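Local coordinates for uncharacterized protein (Staphylococcus aureus subsp. aureus, PDB 4H0A) that is of unknown function but combines a CAP-family (cysteine-rich secretory protein) domain with an N-terminal CAP-associated domain, at residues N204-L209 against G309-D314; Y80-T85 against Y210-E215. All coordinates share one frame; numbering follows the deposited sequence. Where two conformers were deposited one is given.

Contact 1: N204-L209 against G309-D314; sequences NQLISL and GDVMRD. With EDO (1,2-ethanediol), chain D.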
# COMPACT_ATOMS: atom_id res chain seq x y z
N ASN A 204 -10.89 4.64 6.77
CA ASN A 204 -10.21 3.34 6.86
C ASN A 204 -8.91 3.34 6.05
O ASN A 204 -7.97 2.65 6.45
CB ASN A 204 -11.12 2.21 6.45
CG ASN A 204 -12.01 1.82 7.59
OD1 ASN A 204 -11.52 1.24 8.56
ND2 ASN A 204 -13.26 2.27 7.59
N GLN A 205 -8.83 4.13 4.95
CA GLN A 205 -7.57 4.23 4.19
C GLN A 205 -6.55 4.96 5.05
O GLN A 205 -5.38 4.63 5.00
CB GLN A 205 -7.75 4.97 2.85
CG GLN A 205 -8.63 4.26 1.81
CD GLN A 205 -8.21 2.85 1.50
OE1 GLN A 205 -8.93 1.89 1.78
NE2 GLN A 205 -7.05 2.70 0.90
N LEU A 206 -7.01 5.95 5.85
CA LEU A 206 -6.12 6.68 6.75
C LEU A 206 -5.56 5.73 7.82
O LEU A 206 -4.37 5.78 8.12
CB LEU A 206 -6.84 7.88 7.42
CG LEU A 206 -6.05 8.64 8.49
CD1 LEU A 206 -4.73 9.19 7.92
CD2 LEU A 206 -6.89 9.77 9.07
N ILE A 207 -6.42 4.85 8.39
CA ILE A 207 -5.96 3.87 9.40
C ILE A 207 -4.96 2.91 8.75
O ILE A 207 -3.95 2.59 9.36
CB ILE A 207 -7.14 3.12 10.08
CG1 ILE A 207 -7.96 4.11 10.94
CG2 ILE A 207 -6.62 1.96 10.96
CD1 ILE A 207 -9.40 3.69 11.14
N SER A 208 -5.24 2.44 7.52
CA SER A 208 -4.30 1.56 6.81
C SER A 208 -2.97 2.28 6.52
O SER A 208 -1.92 1.66 6.61
CB SER A 208 -4.90 1.08 5.50
OG SER A 208 -5.99 0.22 5.76
N LEU A 209 -3.03 3.59 6.18
CA LEU A 209 -1.83 4.40 5.95
C LEU A 209 -0.96 4.39 7.21
O LEU A 209 0.24 4.16 7.11
CB LEU A 209 -2.21 5.85 5.55
CG LEU A 209 -1.04 6.84 5.39
CD1 LEU A 209 -0.19 6.48 4.18
CD2 LEU A 209 -1.55 8.26 5.26
N GLY A 309 -2.39 12.21 9.82
CA GLY A 309 -2.62 12.41 8.40
C GLY A 309 -4.07 12.56 8.03
O GLY A 309 -4.94 12.71 8.89
N ASP A 310 -4.31 12.57 6.73
CA ASP A 310 -5.65 12.62 6.19
C ASP A 310 -5.67 11.98 4.81
O ASP A 310 -4.66 11.98 4.12
CB ASP A 310 -6.17 14.07 6.11
CG ASP A 310 -7.66 14.16 5.82
OD1 ASP A 310 -8.42 13.29 6.31
OD2 ASP A 310 -8.07 15.08 5.10
N VAL A 311 -6.80 11.38 4.46
CA VAL A 311 -7.05 10.80 3.15
C VAL A 311 -8.38 11.34 2.66
O VAL A 311 -9.38 11.11 3.33
CB VAL A 311 -7.04 9.25 3.17
CG1 VAL A 311 -7.36 8.68 1.77
CG2 VAL A 311 -5.71 8.72 3.69
N MSE A 312 -8.42 12.07 1.55
CA MSE A 312 -9.71 12.48 0.99
C MSE A 312 -9.63 12.42 -0.51
O MSE A 312 -8.83 13.11 -1.13
CB MSE A 312 -10.24 13.85 1.47
CG MSE A 312 -9.20 14.89 1.75
SE MSE A 312 -10.07 16.62 2.15
CE MSE A 312 -11.18 16.08 3.70
N ARG A 313 -10.47 11.51 -1.07
CA ARG A 313 -10.63 11.23 -2.49
C ARG A 313 -9.28 10.75 -3.07
O ARG A 313 -8.82 9.68 -2.65
CB ARG A 313 -11.22 12.45 -3.25
N ASP A 314 -8.63 11.55 -3.93
CA ASP A 314 -7.39 11.18 -4.59
C ASP A 314 -6.13 11.50 -3.76
O ASP A 314 -5.06 11.01 -4.12
CB ASP A 314 -7.34 11.93 -5.95
CG ASP A 314 -8.16 11.27 -7.04
OD1 ASP A 314 -9.11 10.52 -6.71
OD2 ASP A 314 -7.87 11.53 -8.23
C1 EDO D . -15.22 -0.07 9.97
O1 EDO D . -15.53 1.18 9.26
C2 EDO D . -13.72 -0.40 10.14
O2 EDO D . -12.96 0.61 10.86

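Contact 2: Y80-T85 against Y210-E215; sequences YYIVST and YEVTNE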
# COMPACT_ATOMS: atom_id res chain seq x y z
N TYR A 80 0.82 -9.01 9.38
CA TYR A 80 -0.12 -7.97 8.99
C TYR A 80 -0.71 -8.33 7.65
O TYR A 80 0.05 -8.50 6.69
CB TYR A 80 0.59 -6.62 8.95
CG TYR A 80 -0.35 -5.48 8.62
CD1 TYR A 80 -1.14 -4.90 9.60
CD2 TYR A 80 -0.51 -5.05 7.31
CE1 TYR A 80 -2.06 -3.90 9.29
CE2 TYR A 80 -1.42 -4.04 6.99
CZ TYR A 80 -2.20 -3.47 7.98
OH TYR A 80 -3.06 -2.45 7.66
N TYR A 81 -2.05 -8.46 7.56
CA TYR A 81 -2.73 -8.80 6.32
C TYR A 81 -3.88 -7.85 6.01
O TYR A 81 -4.70 -7.61 6.90
CB TYR A 81 -3.32 -10.22 6.40
CG TYR A 81 -2.37 -11.29 6.87
CD1 TYR A 81 -1.46 -11.87 5.99
CD2 TYR A 81 -2.42 -11.78 8.17
CE1 TYR A 81 -0.62 -12.90 6.40
CE2 TYR A 81 -1.59 -12.81 8.59
CZ TYR A 81 -0.68 -13.37 7.70
OH TYR A 81 0.13 -14.41 8.08
N ILE A 82 -3.96 -7.36 4.77
CA ILE A 82 -5.12 -6.63 4.26
C ILE A 82 -5.70 -7.57 3.22
O ILE A 82 -5.07 -7.78 2.17
CB ILE A 82 -4.88 -5.21 3.69
CG1 ILE A 82 -4.22 -4.29 4.74
CG2 ILE A 82 -6.25 -4.61 3.21
CD1 ILE A 82 -3.67 -2.97 4.15
N VAL A 83 -6.85 -8.18 3.53
CA VAL A 83 -7.49 -9.16 2.67
C VAL A 83 -8.70 -8.53 2.00
O VAL A 83 -9.62 -8.13 2.71
CB VAL A 83 -7.90 -10.40 3.52
CG1 VAL A 83 -8.58 -11.46 2.67
CG2 VAL A 83 -6.69 -10.97 4.27
N SER A 84 -8.73 -8.45 0.66
CA SER A 84 -9.88 -7.89 -0.07
C SER A 84 -10.75 -9.00 -0.58
O SER A 84 -10.23 -10.01 -1.07
CB SER A 84 -9.42 -7.03 -1.24
OG SER A 84 -8.40 -6.13 -0.84
N THR A 85 -12.06 -8.81 -0.53
CA THR A 85 -13.02 -9.80 -0.98
C THR A 85 -14.07 -9.18 -1.89
O THR A 85 -14.31 -7.97 -1.84
CB THR A 85 -13.73 -10.48 0.22
OG1 THR A 85 -14.62 -9.53 0.80
CG2 THR A 85 -12.75 -10.99 1.29
N TYR A 210 -1.56 4.60 8.39
CA TYR A 210 -0.82 4.56 9.66
C TYR A 210 -0.22 3.19 9.91
O TYR A 210 0.95 3.07 10.29
CB TYR A 210 -1.74 4.89 10.86
CG TYR A 210 -2.33 6.29 10.91
CD1 TYR A 210 -1.56 7.41 10.58
CD2 TYR A 210 -3.60 6.51 11.45
CE1 TYR A 210 -2.07 8.70 10.72
CE2 TYR A 210 -4.10 7.80 11.62
CZ TYR A 210 -3.33 8.89 11.26
OH TYR A 210 -3.83 10.18 11.36
N GLU A 211 -1.04 2.14 9.74
CA GLU A 211 -0.61 0.77 10.01
C GLU A 211 0.50 0.31 9.08
O GLU A 211 1.48 -0.25 9.55
CB GLU A 211 -1.78 -0.21 9.88
CG GLU A 211 -2.78 -0.08 11.02
CD GLU A 211 -4.04 -0.90 10.85
OE1 GLU A 211 -4.30 -1.40 9.73
OE2 GLU A 211 -4.76 -1.06 11.86
N VAL A 212 0.37 0.56 7.76
CA VAL A 212 1.40 0.13 6.81
C VAL A 212 2.68 0.94 7.04
O VAL A 212 3.78 0.38 6.92
CB VAL A 212 0.93 0.19 5.34
CG1 VAL A 212 2.09 -0.14 4.40
CG2 VAL A 212 -0.23 -0.78 5.11
N THR A 213 2.57 2.23 7.40
CA THR A 213 3.76 3.04 7.73
C THR A 213 4.51 2.39 8.88
O THR A 213 5.73 2.27 8.82
CB THR A 213 3.36 4.48 8.07
OG1 THR A 213 2.90 5.11 6.89
CG2 THR A 213 4.52 5.28 8.70
N ASN A 214 3.79 1.97 9.93
CA ASN A 214 4.42 1.36 11.10
C ASN A 214 4.94 -0.05 10.78
O ASN A 214 5.97 -0.42 11.34
CB ASN A 214 3.48 1.37 12.32
CG ASN A 214 3.45 2.72 13.01
OD1 ASN A 214 4.40 3.52 12.90
ND2 ASN A 214 2.39 3.03 13.75
N GLU A 215 4.32 -0.80 9.86
CA GLU A 215 4.87 -2.11 9.45
C GLU A 215 6.21 -1.92 8.75
O GLU A 215 7.14 -2.68 9.01
CB GLU A 215 3.91 -2.87 8.51
CG GLU A 215 2.65 -3.39 9.20
CD GLU A 215 2.90 -4.33 10.36
OE1 GLU A 215 3.79 -5.20 10.26
OE2 GLU A 215 2.22 -4.16 11.40

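Contact 1: N204-L209 against G309-D314
The flat peptide group joining Gly-309 to Asp-310 takes the branched end of Leu-206 on one face: CD1 of Leu-206 stands directly above the carbonyl carbon C of Gly-309 at 3.4 Å, and CD2 of Leu-206 lies over the same face beside the Gly-309 O, 3.5 Å away. Within the sheet, the backbone of Asp-310 is hydrogen-bonded to Ser-317 of strand 315-322, while its side chain leaves the helix behind and meets Ser-236 and Leu-239. The leucine reaches the peptide because its CG is set anti to the backbone N (chi1 174°), which carries both methyls out to the strand. With no side chain on Gly-309, the methyls can rest on bare backbone, in keeping with a closest approach of 7.4 Å between the axes of segments 204-209 and 309-312. Two residues along, Val-311 replies from the strand. Its CG2 presses on the helix backbone, 3.7 Å from CA of Leu-206, with CD2 of Leu-209 more distant, and its CG1 touches CB of Gln-205 at 3.9 Å. In the conformer described, the bent Gln-205 chain turns away beyond CB. No hydrogen bond spans the two segments; the join is van der Waals packing of methyls on backbone and side chains. At the far side of the helix the Asn-204 amide grips both ends of an ethanediol: OD1 of Asn-204 accepts from O2 of the diol at 2.8 Å, and ND2 of Asn-204 donates to O1 of the diol at 3.0 Å (N-H...O 148°). The diol is probably a crystallisation additive. Segments 204-209 and 309-312 run 138° apart; helix 201-219 packs on one face of the sheet and helix 229-242 on the other: the alpha-beta-alpha sandwich of the CAP fold.

Contact 2: Y80-T85 against Y210-E215
Tyr-80 reaches from the strand into a tight nest made by Glu-211, Val-212 and Glu-215. Its side chain is carried across to the helix, CG anti to the backbone N (chi1 -177°), bringing the hydroxyl to the carboxylate of Glu-211. There OH of Tyr-80 donates a short hydrogen bond to OE1 of Glu-211, 2.6 Å long, at the ring edge and in the ring plane. The carboxylate stands nearly upright to the ring, with 80° between the planes; the bond meets OE1 on its anti side, tilted from the carboxylate plane. Arg-61 also binds OE1 and Lys-75 binds OE2, so this carboxylate is held by two cations besides the phenol, which would probably keep it charged. Nearer the backbone, Glu-215 bends at chi2 and lays its CG against the ring as an off-centre CH-pi contact, 4.2 Å from the Tyr-80 centroid. The Glu-215 carboxylate lies nearly parallel to the Tyr-80 ring, their planes 12° apart, with CD of Glu-215 3.5 Å from CB of Tyr-80, while OE2 pairs with Lys-218. The packing slackens toward Ile-82: CD1 of Ile-82 and CG2 of Val-212 touch with methyls alone, 4.2 Å apart, although CG2 of Val-212 also meets CE2 of Tyr-80 at 3.9 Å. Glu-211 lies on the more solvent-accessible side, partly exposed, whereas Tyr-80 and Val-212 are buried. Strand 79-86 runs between strands 69-76 and 89-96 in the antiparallel sheet of the CAP-associated domain; Tyr-80 rests on Val-73, and helix 201-219 reaches strand 89-96 through Val-212 on Tyr-94 and Glu-215 on Thr-96.

Both contacts use helix 201-219, and their centres lie about 12 Å apart: contact 1 ties it to the CAP-domain sheet, contact 2 to the N-terminal sheet, so this helix packs on both sheets and lies at the interface of the two domains. The contacts also meet directly. Tyr-210 OH is 2.9 Å from Gly-309 N, a probable hydrogen bond, and Ser-208 CA packs 4.3 Å from Tyr-80 OH. Arg-61 bridges them further, reaching Asn-204 and Ser-208 in one and Glu-211 in the other. No active site is established here; an ethanediol lies about 4 Å from the Ile-82 side chain, and one other than that held by Asn-204 lies about 5 Å from that of Gln-205.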